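Local coordinates for Ras-associated and pleckstrin homology domains-containing protein 1 (PDB 4GN1) that mediates localized membrane signals, is implicated in lamellipodial dynamics and targets VASP and EVL to the leading edge, this fragment holding its Ras-association and PH domains, at residues N115-V118 against L119-C123; V225-L228 against H229-N233; A238-G241 against K242-M246. All blocks are in the same frame, centred on the assembly; numbering follows the deposited sequence. Where two conformers were deposited one is given.

Interaction 1 of 3, residues N115-V118 against L119-C123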
# COMPACT_ATOMS: atom_id res chain seq x y z
N ASN A 115 14.51 12.05 17.47
CA ASN A 115 14.05 10.77 18.00
C ASN A 115 13.23 9.95 16.97
O ASN A 115 13.23 8.71 17.01
CB ASN A 115 13.29 10.97 19.33
CG ASN A 115 14.19 11.48 20.44
OD1 ASN A 115 15.42 11.30 20.41
ND2 ASN A 115 13.59 12.13 21.45
N LYS A 116 12.53 10.64 16.08
CA LYS A 116 12.01 10.00 14.86
C LYS A 116 13.15 9.29 14.11
O LYS A 116 13.03 8.10 13.76
CB LYS A 116 11.32 11.02 13.96
CG LYS A 116 9.86 11.29 14.29
CD LYS A 116 9.44 12.63 13.72
CE LYS A 116 8.06 13.04 14.18
NZ LYS A 116 7.65 14.28 13.46
N GLU A 117 14.26 10.01 13.89
CA GLU A 117 15.45 9.49 13.21
C GLU A 117 15.96 8.20 13.90
O GLU A 117 16.09 7.16 13.26
CB GLU A 117 16.54 10.55 13.22
CG GLU A 117 17.26 10.73 11.89
CD GLU A 117 18.59 11.48 12.00
OE1 GLU A 117 18.90 12.07 13.07
OE2 GLU A 117 19.35 11.46 11.00
N VAL A 118 16.21 8.29 15.21
CA VAL A 118 16.65 7.13 15.98
C VAL A 118 15.67 5.97 15.81
O VAL A 118 16.07 4.83 15.56
CB VAL A 118 16.87 7.47 17.48
CG1 VAL A 118 17.00 6.21 18.32
CG2 VAL A 118 18.08 8.37 17.68
N LEU A 119 14.39 6.26 15.95
CA LEU A 119 13.37 5.23 15.90
C LEU A 119 13.32 4.47 14.56
O LEU A 119 13.05 3.27 14.53
CB LEU A 119 12.01 5.86 16.24
CG LEU A 119 10.76 4.99 16.28
CD1 LEU A 119 10.87 3.97 17.42
CD2 LEU A 119 9.52 5.86 16.43
N LEU A 120 13.58 5.17 13.45
CA LEU A 120 13.56 4.52 12.12
C LEU A 120 14.83 3.72 11.93
O LEU A 120 14.80 2.64 11.35
CB LEU A 120 13.39 5.54 10.97
CG LEU A 120 12.18 6.47 11.04
CD1 LEU A 120 12.39 7.70 10.17
CD2 LEU A 120 10.89 5.74 10.68
N GLU A 121 15.94 4.25 12.42
CA GLU A 121 17.19 3.50 12.42
C GLU A 121 17.02 2.17 13.14
O GLU A 121 17.33 1.12 12.57
CB GLU A 121 18.32 4.32 13.00
CG GLU A 121 18.92 5.25 11.97
CD GLU A 121 19.65 6.41 12.58
OE1 GLU A 121 19.92 6.37 13.79
OE2 GLU A 121 19.96 7.37 11.84
N GLU A 122 16.51 2.21 14.37
CA GLU A 122 16.25 1.00 15.15
C GLU A 122 15.38 -0.03 14.43
O GLU A 122 15.63 -1.23 14.52
CB GLU A 122 15.62 1.35 16.52
CG GLU A 122 16.55 2.05 17.51
CD GLU A 122 15.91 2.33 18.88
OE1 GLU A 122 14.66 2.34 18.98
OE2 GLU A 122 16.67 2.55 19.86
N CYS A 123 14.36 0.42 13.70
CA CYS A 123 13.39 -0.48 13.05
C CYS A 123 13.90 -1.02 11.72
O CYS A 123 13.73 -2.19 11.40
CB CYS A 123 12.05 0.25 12.84
SG CYS A 123 10.99 -0.30 11.47

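Interaction 2 of 3, residues V225-L228 against H229-N233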
# COMPACT_ATOMS: atom_id res chain seq x y z
N VAL A 225 -10.13 5.21 10.10
CA VAL A 225 -9.07 5.53 9.12
C VAL A 225 -7.68 5.27 9.70
O VAL A 225 -6.71 5.01 8.96
CB VAL A 225 -9.24 6.95 8.53
CG1 VAL A 225 -8.70 8.02 9.47
CG2 VAL A 225 -8.61 7.05 7.16
N ARG A 226 -7.61 5.31 11.03
CA ARG A 226 -6.41 5.01 11.78
C ARG A 226 -6.01 3.54 11.63
O ARG A 226 -4.87 3.23 11.28
CB ARG A 226 -6.65 5.36 13.26
CG ARG A 226 -5.41 5.49 14.13
CD ARG A 226 -4.56 6.70 13.76
NE ARG A 226 -3.34 6.75 14.58
CZ ARG A 226 -2.20 6.13 14.28
NH1 ARG A 226 -2.08 5.42 13.17
NH2 ARG A 226 -1.17 6.23 15.11
N THR A 227 -6.95 2.64 11.90
CA THR A 227 -6.70 1.19 11.77
C THR A 227 -6.28 0.88 10.33
O THR A 227 -5.34 0.12 10.11
CB THR A 227 -7.95 0.35 12.14
OG1 THR A 227 -8.53 0.85 13.34
CG2 THR A 227 -7.59 -1.12 12.33
N LEU A 228 -6.98 1.47 9.37
CA LEU A 228 -6.60 1.35 7.98
C LEU A 228 -5.14 1.75 7.75
O LEU A 228 -4.39 1.00 7.12
CB LEU A 228 -7.55 2.15 7.07
CG LEU A 228 -7.27 2.18 5.57
CD1 LEU A 228 -7.30 0.78 4.95
CD2 LEU A 228 -8.23 3.12 4.84
N HIS A 229 -4.73 2.89 8.30
CA HIS A 229 -3.36 3.38 8.11
C HIS A 229 -2.32 2.52 8.76
O HIS A 229 -1.27 2.21 8.15
CB HIS A 229 -3.22 4.85 8.50
CG HIS A 229 -3.91 5.80 7.54
ND1 HIS A 229 -4.28 7.05 7.89
CD2 HIS A 229 -4.32 5.63 6.22
CE1 HIS A 229 -4.88 7.65 6.84
NE2 HIS A 229 -4.90 6.77 5.82
N GLN A 230 -2.58 2.09 9.98
CA GLN A 230 -1.64 1.22 10.68
C GLN A 230 -1.44 -0.09 9.91
O GLN A 230 -0.30 -0.52 9.67
CB GLN A 230 -2.11 0.99 12.12
CG GLN A 230 -1.87 2.20 13.02
CD GLN A 230 -2.43 2.06 14.44
OE1 GLN A 230 -2.80 3.05 15.06
NE2 GLN A 230 -2.48 0.83 14.96
N TRP A 231 -2.54 -0.70 9.48
CA TRP A 231 -2.46 -1.99 8.77
C TRP A 231 -1.74 -1.95 7.45
O TRP A 231 -0.87 -2.80 7.18
CB TRP A 231 -3.84 -2.62 8.63
CG TRP A 231 -4.23 -3.44 9.84
CD1 TRP A 231 -5.09 -3.09 10.86
CD2 TRP A 231 -3.75 -4.78 10.18
NE1 TRP A 231 -5.19 -4.09 11.78
CE2 TRP A 231 -4.41 -5.12 11.44
CE3 TRP A 231 -2.89 -5.69 9.60
CZ2 TRP A 231 -4.19 -6.33 12.08
CZ3 TRP A 231 -2.68 -6.92 10.25
CH2 TRP A 231 -3.32 -7.23 11.46
N VAL A 232 -2.10 -0.98 6.61
CA VAL A 232 -1.42 -0.73 5.34
C VAL A 232 0.07 -0.42 5.56
O VAL A 232 0.92 -1.02 4.91
CB VAL A 232 -2.10 0.41 4.54
CG1 VAL A 232 -1.32 0.73 3.27
CG2 VAL A 232 -3.52 0.04 4.18
N ASN A 233 0.40 0.47 6.49
CA ASN A 233 1.82 0.72 6.70
C ASN A 233 2.57 -0.51 7.20
O ASN A 233 3.66 -0.86 6.68
CB ASN A 233 2.05 1.96 7.57
CG ASN A 233 1.82 3.24 6.78
OD1 ASN A 233 2.57 3.55 5.86
ND2 ASN A 233 0.77 3.99 7.13

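Interaction 3 of 3, residues A238-G241 against K242-M246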
# COMPACT_ATOMS: atom_id res chain seq x y z
N ALA A 238 6.54 -5.01 6.33
CA ALA A 238 6.75 -6.45 6.26
C ALA A 238 6.95 -6.97 4.83
O ALA A 238 7.59 -8.00 4.63
CB ALA A 238 5.57 -7.16 6.90
N LYS A 239 6.38 -6.26 3.83
CA LYS A 239 6.64 -6.62 2.43
C LYS A 239 7.97 -6.08 1.90
O LYS A 239 8.77 -6.84 1.33
CB LYS A 239 5.51 -6.15 1.50
CG LYS A 239 5.77 -6.57 0.05
CD LYS A 239 4.55 -6.44 -0.81
CE LYS A 239 4.89 -6.70 -2.26
NZ LYS A 239 5.01 -8.14 -2.61
N TYR A 240 8.17 -4.78 2.07
CA TYR A 240 9.27 -4.07 1.43
C TYR A 240 10.48 -3.86 2.31
O TYR A 240 11.58 -3.65 1.80
CB TYR A 240 8.78 -2.74 0.89
CG TYR A 240 7.74 -2.90 -0.21
CD1 TYR A 240 8.09 -3.39 -1.48
CD2 TYR A 240 6.40 -2.55 0.02
CE1 TYR A 240 7.14 -3.54 -2.48
CE2 TYR A 240 5.44 -2.71 -0.95
CZ TYR A 240 5.82 -3.20 -2.20
OH TYR A 240 4.87 -3.34 -3.16
N GLY A 241 10.29 -3.88 3.63
CA GLY A 241 11.39 -3.67 4.59
C GLY A 241 12.26 -2.46 4.36
O GLY A 241 11.79 -1.44 3.91
N LYS A 242 13.56 -2.58 4.65
CA LYS A 242 14.52 -1.45 4.66
C LYS A 242 14.46 -0.61 3.39
O LYS A 242 14.72 0.60 3.40
CB LYS A 242 15.95 -1.97 4.91
CG LYS A 242 17.08 -0.99 4.58
CD LYS A 242 18.40 -1.37 5.25
CE LYS A 242 19.48 -0.34 4.94
NZ LYS A 242 20.87 -0.82 5.26
N GLN A 243 14.11 -1.27 2.29
CA GLN A 243 13.93 -0.62 1.01
C GLN A 243 12.95 0.58 1.07
O GLN A 243 13.18 1.59 0.39
CB GLN A 243 13.49 -1.66 -0.03
CG GLN A 243 13.24 -1.11 -1.43
CD GLN A 243 14.50 -0.61 -2.11
OE1 GLN A 243 14.75 0.59 -2.13
NE2 GLN A 243 15.28 -1.50 -2.65
N LEU A 244 11.88 0.48 1.88
CA LEU A 244 10.99 1.63 2.11
C LEU A 244 11.79 2.81 2.62
O LEU A 244 11.67 3.92 2.07
CB LEU A 244 9.86 1.35 3.10
CG LEU A 244 8.65 0.53 2.65
CD1 LEU A 244 7.60 0.48 3.77
CD2 LEU A 244 8.05 1.04 1.34
N TYR A 245 12.61 2.56 3.65
CA TYR A 245 13.48 3.58 4.24
C TYR A 245 14.43 4.21 3.25
O TYR A 245 14.60 5.42 3.23
CB TYR A 245 14.28 3.03 5.43
CG TYR A 245 15.04 4.08 6.25
CD1 TYR A 245 14.42 5.26 6.69
CD2 TYR A 245 16.38 3.87 6.62
CE1 TYR A 245 15.11 6.20 7.45
CE2 TYR A 245 17.07 4.80 7.40
CZ TYR A 245 16.43 5.96 7.81
OH TYR A 245 17.12 6.89 8.57
N MET A 246 15.05 3.38 2.43
CA MET A 246 15.90 3.88 1.36
C MET A 246 15.12 4.75 0.37
O MET A 246 15.67 5.74 -0.14
CB MET A 246 16.59 2.73 0.65
CG MET A 246 17.42 1.86 1.59
SD MET A 246 18.21 0.51 0.69
CE MET A 246 19.18 1.42 -0.53
O HOH W 1 14.77 -4.23 1.72

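Interaction 1 of 3, residues N115-V118 against L119-C123
The flat carboxylates of E117 and E121 stand one turn apart on helix 113-124, OE2 of E117 lying 4.2 Å from OE2 of E121, while the rest of the E121 side chain lies against the backbone of E117. CG of E121 is 3.6 Å from E117 O, a position reached because CG is turned anti to the carbonyl carbon (chi1 -83°). The carboxylate of E122 has an apolar neighbour instead, its OE2 being 4.0 Å from CG1 of V118. The valine and glutamate side chains run aslant to each other.

Beneath them the backbone is regular. E121 N donates to E117 O and E122 N to V118 O, the latter at 2.9 Å with an N-H...O angle of 174°. L119 and L120 close the same kind of turn on N115 and K116, and CG of L120 packs 3.3 Å from K116 O. Both leucines touch P98, so their hydrocarbon branches meet an apolar partner, and K116 sends NZ to N97 OD1 and K96 O.

Like charges on E117 and E121 are expected to repel. The hydrogen bonds across this turn are all backbone bonds, and the acids probably rely on solvent to screen their charge.

Interaction 2 of 3, residues V225-L228 against H229-N233
Residues V225-L228 open helix 225-240 and run on into H229-N233 through the regular i to i+4 bonds H229 N to V225 O, Q230 N to R226 O, W231 N to T227 O and V232 N to L228 O. H229 O accepts twice, from N233 N and, on the other face of its carbonyl plane, from N233 ND2 at 2.9 Å.

V225 O lies 3.2 Å above one face of the imidazole of H229, near its rim, and CG2 of V225 runs beside the ring, 3.8 Å from CE1. R226 bends at chi2 (68°), bringing its guanidinium back along the helix to Q230. The two planes stand 78° apart, and OE1 of Q230 sits over one guanidinium face, 3.1 Å from NH1 but too poorly angled for a hydrogen bond. NH2 of R226 hydrogen-bonds instead to N100 O, and R226 makes a cation-pi contact with Y101. CG2 of T227 meets the indole edge of W231 in its plane, 3.5 Å from CD1.

The inner side of this C-terminal PH helix suits apolar residues: W231 packs on L138, F153 and L155 of strands 135-141 and 148-156, whereas L228 and V232 lie on L203 of strand 202-206.

Interaction 3 of 3, residues A238-G241 against K242-M246
Y240 and L244 meet across a break between two helices, their side chains crossing at a slant so that CB of Y240 lies 3.7 Å from CG of L244. The phenol ring itself turns aside: its CD2 comes no nearer than 4.2 Å to CD2 of L244. One ring face is instead covered by K239 CG, 3.9 Å above the plane and over its centre, and the ring also meets that of H65 at a steep angle. L244 holds its CG anti to the carbonyl carbon (chi1 -76°), which turns the branched end back toward Y240 and on to E63 and F95.

Between them G241 leaves the helix with positive phi (50°), a conformation that glycine adopts easily because it carries no CB. The chain changes direction there, and L244 N bonds to G241 O at 2.8 Å, three residues on. CB of Q243 rests 3.3 Å from Y240 O, and a water bridges the break, donating to Y240 O and accepting from Q243 N.

Apolar contact thus ties the end of helix 225-240 to the beginning of the next helix, while one direct bond and one bridging water engage peptide groups at the break.

Overall arrangement
Interactions 2 and 3 share helix 225-240, the C-terminal helix of the PH domain: interaction 2 lies at its first turns and interaction 3 at its end, with centres about 17 Å apart and nearest atoms about 5 Å apart. Interaction 1, on helix 113-124, lies about 20 Å from interaction 2 between centres and does not touch it. It does touch interaction 3, with centres about 14 Å apart: CB of L120 packs 4.0 Å from CE1 of Y245. Helix 113-124 is thus packed against helix 242-251, and E63 and H65 near interaction 3 bring in the Ras-association side.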